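Local coordinates for uncharacterized protein (Legionella pneumophila subsp. pneumophila str. Philadelphia 1, PDB 4RXV), which is of unknown function, but has an N-terminal domain of the RavJ peptidase family (clan CA) and may act as an effector peptidase, at residues K14-Q19 with A106-G111; A24-F29 with V175-P180; T167-P172 with E190-N195. One frame throughout, in Å; residues are numbered along the deposited sequence.

How the interactions relate
All three contacts are buried and lie within the RavJ peptidase domain. Helix 172-176 and its flanks join them. Interaction 1 lies nearest the chain centre. It ties the loop after helix 6-14 to helix 105-114, and it alone has hydrogen bonds between its two segments. Its Tyr18 packs on Pro172 from interaction 3 and Val175 from interaction 2. Interaction 2 sits farther out and is apolar, with one methionine packed on a loop. Interaction 3 sets a phenylalanine ring against strand 168-170 and the aspartate that caps helix 172-176. Tyr194 of interaction 3 also packs on Met177 and His179 of interaction 2.

Interaction 1: K14-Q19 with A106-G111; sequences KQEQYQ and AYHSAG
Glu16 and Tyr18, in the loop that follows helix 6-14 of the RavJ peptidase domain, meet His108 and Ser109 on helix 105-114. Tyr18 carries most of the contact. Its OH lies 2.8 Å from ND1 of His108, and the two are hydrogen-bonded. ND1 lies at the edge of the phenol ring, near its plane. Ser109 OG donates a second bond to Tyr18 OH, at 2.9 Å. Ser109 is modelled in two conformers, so this second bond is less certain.

The two rings also form an offset edge-to-face pair. Their centroids are 5.0 Å apart and their planes stand at 83°. Tyr18 CE1 sits above one face of the imidazole, toward its rim. It is 3.3 Å from His108 ND1. The imidazole is swung out to this place with CG anti to the backbone N (chi1 -172°).

Glu16 comes to the same imidazole at its edge. Its OE1 is 3.1 Å from His108 CE1, a polarised C-H. The chain bends at chi2 (-56°), while Glu16 CB lies over one face of the Tyr18 ring. Asn85 bonds to both Glu16 OE1 and His108 NE2, which should fix the rotation of the imidazole. The other oxygen, OE2, forms a salt bridge with Arg12, so this buried carboxylate is probably charged.

A type I turn from Lys14 to Gln17 shapes the loop, and Gln17 has positive phi. His108 also packs on Phe80 and Ala81 of helix 74-84, while Tyr18 packs on Phe105 and on Pro172 and Val175, so it lies between helix 105-114 and helix 172-176, touching both.

Interaction 2: A24-F29 with V175-P180; sequences ADIGNF and VGMGHP
Met177 reaches across from the end of helix 172-176 to Ile26 and Phe29, in the loop between strand 22-23 and helix 37-50. Its side chain is folded rather than extended. CG lies beside the backbone N, and the chain bends again at chi2 (-68°) and chi3 (-75°). These bends bring the sulfur and the terminal methyl to the loop.

SD meets the long branch of Ile26. It is 3.7 Å from Ile26 CG1, and 4.0 Å from Ile26 CD1. With chi1 at -174°, that branch points away from the backbone N, which brings its end near the methionine sulfur. The side chains of Ile26 and Met177 slide by one another, pointing opposite ways. Leu33, with Ser42 and Tyr46 of helix 37-50, also touches Ile26.

The methyl goes to Phe29. Met177 CE is 3.3 Å from Phe29 O and 3.9 Å from Phe29 CB. The CB carbon faces Met177, but the ring leads away and meets Trp173 edge-to-face. Thus the methionine touches the root of Phe29 and not its ring.

The loop is wound into a short 3-10 turn, with Asn28 N bonded to Asp25 O at 2.9 Å. Asp25 ties it further to the fold, through Cys102 N and Trp173 NE1.

On the other side the helix ends just before Met177. Gly178 N bonds to Val175 O at 3.0 Å, and His179 N bonds to Ala174 O. With the positive phi of Gly178 this is a Schellman motif. The arrangement is thus apolar packing at a helix C-terminus closed by a C-prime glycine.

Interaction 3: T167-P172 with E190-N195; sequences TLIVDP and EQFAYN
In Asp171 and Phe192 CG stands opposite the backbone N, with chi1 at -171° and 174°. This brings the carboxylate to the rim of the phenyl ring. In Ile169 it is the CG2 methyl that takes this place, and it meets the ring over one face. The contact joins edge strand 168-170 of the four-stranded antiparallel sheet to the loop 190-195.

Ile169 CG2 forms a CH-pi contact, 3.8 Å from the centroid of the Phe192 ring and 14° off the ring normal. Ile169 CD1 adds a flank contact, 4.0 Å from Phe192 CB. The opposite face is covered by the backbone: Tyr194 N lies 3.6 Å above the Phe192 ring plane, over its centre. The ring is thus sandwiched between a methyl and a peptide N. Ile141 of strand 136-146 also touches it.

Asp171 is the N-cap of helix 172-176, with OD1 bonded to Ala174 N. Its OD2 bonds to His139 NE2, a pairing consistent with the His-Asp pair of clan CA cysteine peptidases. Two ring edges also approach the same oxygen. OD2 lies in the plane of the Phe192 ring, 3.2 Å from Phe192 CE1, and comes to the edge of the Tyr194 ring, 3.5 Å from Tyr194 CD2.

Interaction 1: K14-Q19 with A106-G111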
loop_
_atom_site.group_PDB
_atom_site.type_symbol
_atom_site.label_atom_id
_atom_site.label_comp_id
_atom_site.label_asym_id
_atom_site.label_seq_id
_atom_site.Cartn_x
_atom_site.Cartn_y
_atom_site.Cartn_z
ATOM N N LYS A 14 8.287 -1.537 6.862
ATOM C CA LYS A 14 9.556 -0.881 6.560
ATOM C C LYS A 14 10.506 -1.816 5.791
ATOM O O LYS A 14 11.287 -1.370 4.962
ATOM C CB LYS A 14 10.203 -0.325 7.836
ATOM C CG LYS A 14 9.539 0.919 8.339
ATOM C CD LYS A 14 9.966 1.326 9.724
ATOM C CE LYS A 14 11.433 1.585 9.826
ATOM N NZ LYS A 14 11.766 2.109 11.171
ATOM N N GLN A 15 10.438 -3.122 6.060
ATOM C CA GLN A 15 11.285 -4.079 5.372
ATOM C C GLN A 15 11.061 -4.062 3.869
ATOM O O GLN A 15 11.933 -4.509 3.131
ATOM C CB GLN A 15 11.080 -5.486 5.916
ATOM C CG GLN A 15 11.580 -5.661 7.330
ATOM C CD GLN A 15 11.269 -7.015 7.890
ATOM O OE1 GLN A 15 10.346 -7.173 8.664
ATOM N NE2 GLN A 15 12.048 -7.998 7.507
ATOM N N GLU A 16 9.899 -3.592 3.402
ATOM C CA GLU A 16 9.611 -3.573 1.986
ATOM C C GLU A 16 10.303 -2.444 1.241
ATOM O O GLU A 16 10.312 -2.440 0.020
ATOM C CB GLU A 16 8.093 -3.525 1.750
ATOM C CG GLU A 16 7.410 -4.768 2.264
ATOM C CD GLU A 16 7.997 -6.021 1.647
ATOM O OE1 GLU A 16 7.858 -6.206 0.425
ATOM O OE2 GLU A 16 8.613 -6.817 2.374
ATOM N N GLN A 17 10.874 -1.502 1.975
ATOM C CA GLN A 17 11.617 -0.377 1.376
ATOM C C GLN A 17 10.771 0.324 0.301
ATOM O O GLN A 17 11.221 0.560 -0.833
ATOM C CB GLN A 17 12.969 -0.832 0.831
ATOM C CG GLN A 17 13.877 -1.365 1.944
ATOM C CD GLN A 17 14.246 -0.289 2.966
ATOM O OE1 GLN A 17 14.854 0.710 2.595
ATOM N NE2 GLN A 17 13.969 -0.527 4.244
ATOM N N TYR A 18 9.562 0.711 0.676
ATOM C CA TYR A 18 8.629 1.329 -0.272
ATOM C C TYR A 18 9.169 2.641 -0.849
ATOM O O TYR A 18 8.802 3.017 -1.960
ATOM C CB TYR A 18 7.297 1.552 0.415
ATOM C CG TYR A 18 6.500 0.282 0.657
ATOM C CD1 TYR A 18 6.222 -0.591 -0.373
ATOM C CD2 TYR A 18 5.975 -0.014 1.911
ATOM C CE1 TYR A 18 5.444 -1.725 -0.182
ATOM C CE2 TYR A 18 5.211 -1.148 2.120
ATOM C CZ TYR A 18 4.936 -2.007 1.065
ATOM O OH TYR A 18 4.125 -3.090 1.309
ATOM N N GLN A 19 10.032 3.327 -0.097
ATOM C CA GLN A 19 10.612 4.561 -0.582
ATOM C C GLN A 19 11.505 4.377 -1.803
ATOM O O GLN A 19 11.831 5.351 -2.478
ATOM C CB GLN A 19 11.371 5.288 0.523
ATOM C CG GLN A 19 12.739 4.761 0.900
ATOM C CD GLN A 19 12.745 3.525 1.747
ATOM O OE1 GLN A 19 11.720 2.896 2.022
ATOM N NE2 GLN A 19 13.940 3.148 2.166
ATOM N N ALA A 106 -1.266 0.343 -2.677
ATOM C CA ALA A 106 -1.800 -0.149 -1.420
ATOM C C ALA A 106 -2.016 -1.664 -1.437
ATOM O O ALA A 106 -1.979 -2.288 -0.382
ATOM C CB ALA A 106 -3.077 0.564 -1.071
ATOM N N TYR A 107 -2.241 -2.257 -2.603
ATOM C CA TYR A 107 -2.490 -3.677 -2.712
ATOM C C TYR A 107 -1.265 -4.463 -2.240
ATOM O O TYR A 107 -1.416 -5.559 -1.718
ATOM C CB TYR A 107 -2.823 -4.047 -4.143
ATOM C CG TYR A 107 -4.038 -3.370 -4.758
ATOM C CD1 TYR A 107 -4.936 -2.606 -4.033
ATOM C CD2 TYR A 107 -4.248 -3.477 -6.123
ATOM C CE1 TYR A 107 -6.017 -1.995 -4.641
ATOM C CE2 TYR A 107 -5.325 -2.874 -6.729
ATOM C CZ TYR A 107 -6.190 -2.124 -5.980
ATOM O OH TYR A 107 -7.280 -1.514 -6.564
ATOM N N HIS A 108 -0.068 -3.912 -2.454
ATOM C CA HIS A 108 1.157 -4.575 -2.012
ATOM C C HIS A 108 1.117 -4.762 -0.505
ATOM O O HIS A 108 1.349 -5.850 0.011
ATOM C CB HIS A 108 2.343 -3.722 -2.428
ATOM C CG HIS A 108 3.674 -4.358 -2.219
ATOM N ND1 HIS A 108 4.193 -4.636 -0.973
ATOM C CD2 HIS A 108 4.600 -4.733 -3.129
ATOM C CE1 HIS A 108 5.380 -5.182 -1.140
ATOM N NE2 HIS A 108 5.652 -5.245 -2.434
ATOM N N SER A 109 0.855 -3.684 0.214
ATOM C CA SER A 109 0.790 -3.751 1.682
ATOM C C SER A 109 -0.354 -4.614 2.173
ATOM O O SER A 109 -0.185 -5.308 3.185
ATOM C CB SER A 109 0.681 -2.362 2.300
ATOM O OG SER A 109 1.805 -1.571 2.014
ATOM N N ALA A 110 -1.498 -4.612 1.497
ATOM C CA ALA A 110 -2.564 -5.533 1.863
ATOM C C ALA A 110 -2.052 -6.973 1.822
ATOM O O ALA A 110 -2.337 -7.755 2.734
ATOM C CB ALA A 110 -3.772 -5.351 0.973
ATOM N N GLY A 111 -1.275 -7.327 0.794
ATOM C CA GLY A 111 -0.695 -8.659 0.720
ATOM C C GLY A 111 0.267 -8.954 1.845
ATOM O O GLY A 111 0.195 -10.022 2.458
#

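Interaction 2: A24-F29 with V175-P180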
loop_
_atom_site.group_PDB
_atom_site.type_symbol
_atom_site.label_atom_id
_atom_site.label_comp_id
_atom_site.label_asym_id
_atom_site.label_seq_id
_atom_site.Cartn_x
_atom_site.Cartn_y
_atom_site.Cartn_z
ATOM N N ALA A 24 5.324 5.760 -10.585
ATOM C CA ALA A 24 5.173 6.123 -11.997
ATOM C C ALA A 24 4.346 7.381 -12.232
ATOM O O ALA A 24 4.449 7.993 -13.299
ATOM C CB ALA A 24 4.590 4.940 -12.771
ATOM N N ASP A 25 3.563 7.784 -11.235
ATOM C CA ASP A 25 2.703 8.957 -11.341
ATOM C C ASP A 25 3.196 10.109 -10.459
ATOM O O ASP A 25 2.432 11.025 -10.186
ATOM C CB ASP A 25 1.244 8.618 -11.019
ATOM C CG ASP A 25 1.062 8.002 -9.651
ATOM O OD1 ASP A 25 2.056 7.781 -8.919
ATOM O OD2 ASP A 25 -0.105 7.697 -9.330
ATOM N N ILE A 26 4.456 10.068 -10.034
ATOM C CA ILE A 26 4.984 11.088 -9.139
ATOM C C ILE A 26 4.792 12.490 -9.712
ATOM O O ILE A 26 4.508 13.428 -8.982
ATOM C CB ILE A 26 6.465 10.779 -8.796
ATOM C CG1 ILE A 26 7.010 11.732 -7.738
ATOM C CG2 ILE A 26 7.343 10.769 -10.041
ATOM C CD1 ILE A 26 8.171 11.149 -6.983
ATOM N N GLY A 27 4.934 12.635 -11.028
ATOM C CA GLY A 27 4.805 13.933 -11.680
ATOM C C GLY A 27 3.392 14.485 -11.680
ATOM O O GLY A 27 3.192 15.668 -11.901
ATOM N N ASN A 28 2.403 13.620 -11.482
ATOM C CA ASN A 28 1.008 14.052 -11.455
ATOM C C ASN A 28 0.581 14.578 -10.087
ATOM O O ASN A 28 -0.472 15.209 -9.962
ATOM C CB ASN A 28 0.083 12.892 -11.824
ATOM C CG ASN A 28 0.170 12.507 -13.281
ATOM O OD1 ASN A 28 1.218 12.631 -13.918
ATOM N ND2 ASN A 28 -0.940 12.026 -13.821
ATOM N N PHE A 29 1.394 14.330 -9.067
ATOM C CA PHE A 29 1.005 14.673 -7.694
ATOM C C PHE A 29 2.104 15.424 -6.925
ATOM O O PHE A 29 2.521 15.010 -5.839
ATOM C CB PHE A 29 0.637 13.400 -6.936
ATOM C CG PHE A 29 -0.573 12.665 -7.468
ATOM C CD1 PHE A 29 -1.838 12.965 -6.993
ATOM C CD2 PHE A 29 -0.431 11.645 -8.398
ATOM C CE1 PHE A 29 -2.948 12.273 -7.444
ATOM C CE2 PHE A 29 -1.534 10.953 -8.852
ATOM C CZ PHE A 29 -2.797 11.268 -8.374
ATOM N N VAL A 175 4.898 6.670 1.160
ATOM C CA VAL A 175 6.317 6.437 1.436
ATOM C C VAL A 175 7.143 6.554 0.144
ATOM O O VAL A 175 8.219 7.154 0.133
ATOM C CB VAL A 175 6.509 5.083 2.124
ATOM C CG1 VAL A 175 7.996 4.826 2.435
ATOM C CG2 VAL A 175 5.716 5.059 3.425
ATOM N N GLY A 176 6.619 6.027 -0.957
ATOM C CA GLY A 176 7.210 6.259 -2.268
ATOM C C GLY A 176 7.332 7.733 -2.610
ATOM O O GLY A 176 8.300 8.174 -3.244
ATOM N N MET A 177 6.375 8.519 -2.143
ATOM C CA MET A 177 6.281 9.965 -2.336
ATOM C C MET A 177 7.038 10.740 -1.247
ATOM O O MET A 177 6.894 11.962 -1.163
ATOM C CB MET A 177 4.823 10.404 -2.391
ATOM C CG MET A 177 4.071 9.849 -3.610
ATOM S SD MET A 177 4.652 10.531 -5.184
ATOM C CE MET A 177 3.919 12.161 -5.125
ATOM N N GLY A 178 7.889 10.063 -0.485
ATOM C CA GLY A 178 8.835 10.730 0.381
ATOM C C GLY A 178 8.417 10.900 1.826
ATOM O O GLY A 178 9.225 11.383 2.610
ATOM N N HIS A 179 7.209 10.495 2.198
ATOM C CA HIS A 179 6.765 10.625 3.577
ATOM C C HIS A 179 7.346 9.505 4.433
ATOM O O HIS A 179 7.542 8.397 3.961
ATOM C CB HIS A 179 5.240 10.642 3.645
ATOM C CG HIS A 179 4.653 11.817 2.932
ATOM N ND1 HIS A 179 4.398 13.010 3.562
ATOM C CD2 HIS A 179 4.317 11.997 1.631
ATOM C CE1 HIS A 179 3.915 13.873 2.686
ATOM N NE2 HIS A 179 3.883 13.294 1.497
ATOM N N PRO A 180 7.635 9.791 5.702
ATOM C CA PRO A 180 8.218 8.760 6.557
ATOM C C PRO A 180 7.208 7.700 7.001
ATOM O O PRO A 180 5.991 7.914 6.951
ATOM C CB PRO A 180 8.693 9.554 7.775
ATOM C CG PRO A 180 7.753 10.729 7.823
ATOM C CD PRO A 180 7.476 11.080 6.394
#

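Interaction 3: T167-P172 with E190-N195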
loop_
_atom_site.group_PDB
_atom_site.type_symbol
_atom_site.label_atom_id
_atom_site.label_comp_id
_atom_site.label_asym_id
_atom_site.label_seq_id
_atom_site.Cartn_x
_atom_site.Cartn_y
_atom_site.Cartn_z
ATOM N N THR A 167 -8.324 1.830 14.229
ATOM C CA THR A 167 -7.957 1.596 12.837
ATOM C C THR A 167 -6.579 2.180 12.549
ATOM O O THR A 167 -6.253 3.279 12.976
ATOM C CB THR A 167 -8.988 2.186 11.889
ATOM O OG1 THR A 167 -10.248 1.571 12.146
ATOM C CG2 THR A 167 -8.604 1.935 10.439
ATOM N N LEU A 168 -5.765 1.414 11.832
ATOM C CA LEU A 168 -4.464 1.869 11.355
ATOM C C LEU A 168 -4.439 1.961 9.831
ATOM O O LEU A 168 -4.979 1.117 9.127
ATOM C CB LEU A 168 -3.361 0.926 11.801
ATOM C CG LEU A 168 -3.218 0.776 13.312
ATOM C CD1 LEU A 168 -2.279 -0.369 13.652
ATOM C CD2 LEU A 168 -2.701 2.066 13.950
ATOM N N ILE A 169 -3.831 3.029 9.341
ATOM C CA ILE A 169 -3.722 3.310 7.922
ATOM C C ILE A 169 -2.378 2.800 7.404
ATOM O O ILE A 169 -1.344 2.956 8.083
ATOM C CB ILE A 169 -3.873 4.837 7.698
ATOM C CG1 ILE A 169 -5.328 5.243 7.981
ATOM C CG2 ILE A 169 -3.447 5.286 6.315
ATOM C CD1 ILE A 169 -5.461 6.668 8.433
ATOM N N VAL A 170 -2.371 2.280 6.185
ATOM C CA VAL A 170 -1.178 1.753 5.540
ATOM C C VAL A 170 -1.182 2.264 4.084
ATOM O O VAL A 170 -2.015 1.864 3.273
ATOM C CB VAL A 170 -1.103 0.221 5.619
ATOM C CG1 VAL A 170 0.201 -0.241 5.001
ATOM C CG2 VAL A 170 -1.238 -0.250 7.073
ATOM N N ASP A 171 -0.212 3.116 3.773
ATOM C CA ASP A 171 -0.168 3.828 2.511
ATOM C C ASP A 171 1.262 3.803 1.958
ATOM O O ASP A 171 2.033 4.761 2.148
ATOM C CB ASP A 171 -0.668 5.255 2.710
ATOM C CG ASP A 171 -0.858 6.006 1.402
ATOM O OD1 ASP A 171 -0.386 5.543 0.327
ATOM O OD2 ASP A 171 -1.498 7.085 1.456
ATOM N N PRO A 172 1.641 2.724 1.266
ATOM C CA PRO A 172 2.998 2.656 0.725
ATOM C C PRO A 172 3.299 3.738 -0.317
ATOM O O PRO A 172 4.437 4.195 -0.416
ATOM C CB PRO A 172 3.065 1.262 0.107
ATOM C CG PRO A 172 1.632 0.872 -0.134
ATOM C CD PRO A 172 0.883 1.480 1.020
ATOM N N GLU A 190 -4.632 10.623 12.752
ATOM C CA GLU A 190 -4.032 11.891 13.154
ATOM C C GLU A 190 -2.599 12.066 12.678
ATOM O O GLU A 190 -2.127 13.208 12.571
ATOM C CB GLU A 190 -4.082 12.032 14.669
ATOM C CG GLU A 190 -5.474 12.220 15.209
ATOM C CD GLU A 190 -6.267 10.927 15.347
ATOM O OE1 GLU A 190 -5.692 9.806 15.303
ATOM O OE2 GLU A 190 -7.496 11.052 15.526
ATOM N N GLN A 191 -1.904 10.923 12.507
ATOM C CA GLN A 191 -0.507 10.821 12.034
ATOM C C GLN A 191 -0.398 10.771 10.493
ATOM O O GLN A 191 0.702 10.932 9.964
ATOM C CB GLN A 191 0.232 9.570 12.625
ATOM C CG GLN A 191 0.810 9.681 14.090
ATOM C CD GLN A 191 1.480 8.377 14.666
ATOM O OE1 GLN A 191 1.072 7.911 15.750
ATOM N NE2 GLN A 191 2.544 7.838 13.982
ATOM N N PHE A 192 -1.501 10.562 9.765
ATOM C CA PHE A 192 -1.429 10.210 8.346
ATOM C C PHE A 192 -1.147 11.418 7.457
ATOM O O PHE A 192 -1.798 12.443 7.580
ATOM C CB PHE A 192 -2.736 9.498 7.970
ATOM C CG PHE A 192 -2.892 9.185 6.489
ATOM C CD1 PHE A 192 -1.872 8.602 5.745
ATOM C CD2 PHE A 192 -4.095 9.431 5.863
ATOM C CE1 PHE A 192 -2.044 8.331 4.403
ATOM C CE2 PHE A 192 -4.270 9.148 4.524
ATOM C CZ PHE A 192 -3.259 8.583 3.802
ATOM N N ALA A 193 -0.204 11.250 6.538
ATOM C CA ALA A 193 0.224 12.306 5.622
ATOM C C ALA A 193 -0.924 12.968 4.886
ATOM O O ALA A 193 -0.861 14.159 4.644
ATOM C CB ALA A 193 1.176 11.729 4.601
ATOM N N TYR A 194 -1.913 12.189 4.459
ATOM C CA TYR A 194 -2.993 12.717 3.613
ATOM C C TYR A 194 -4.325 12.673 4.358
ATOM O O TYR A 194 -5.378 12.365 3.793
ATOM C CB TYR A 194 -3.068 11.962 2.281
ATOM C CG TYR A 194 -1.753 11.831 1.552
ATOM C CD1 TYR A 194 -0.915 12.923 1.334
ATOM C CD2 TYR A 194 -1.348 10.608 1.062
ATOM C CE1 TYR A 194 0.304 12.789 0.679
ATOM C CE2 TYR A 194 -0.140 10.463 0.384
ATOM C CZ TYR A 194 0.674 11.553 0.191
ATOM O OH TYR A 194 1.864 11.336 -0.474
ATOM N N ASN A 195 -4.290 13.004 5.637
ATOM C CA ASN A 195 -5.480 12.830 6.455
ATOM C C ASN A 195 -6.633 13.770 6.135
ATOM O O ASN A 195 -7.753 13.459 6.518
ATOM C CB ASN A 195 -5.193 12.828 7.944
ATOM C CG ASN A 195 -4.624 14.093 8.442
ATOM O OD1 ASN A 195 -4.444 15.082 7.729
ATOM N ND2 ASN A 195 -4.355 14.091 9.728
#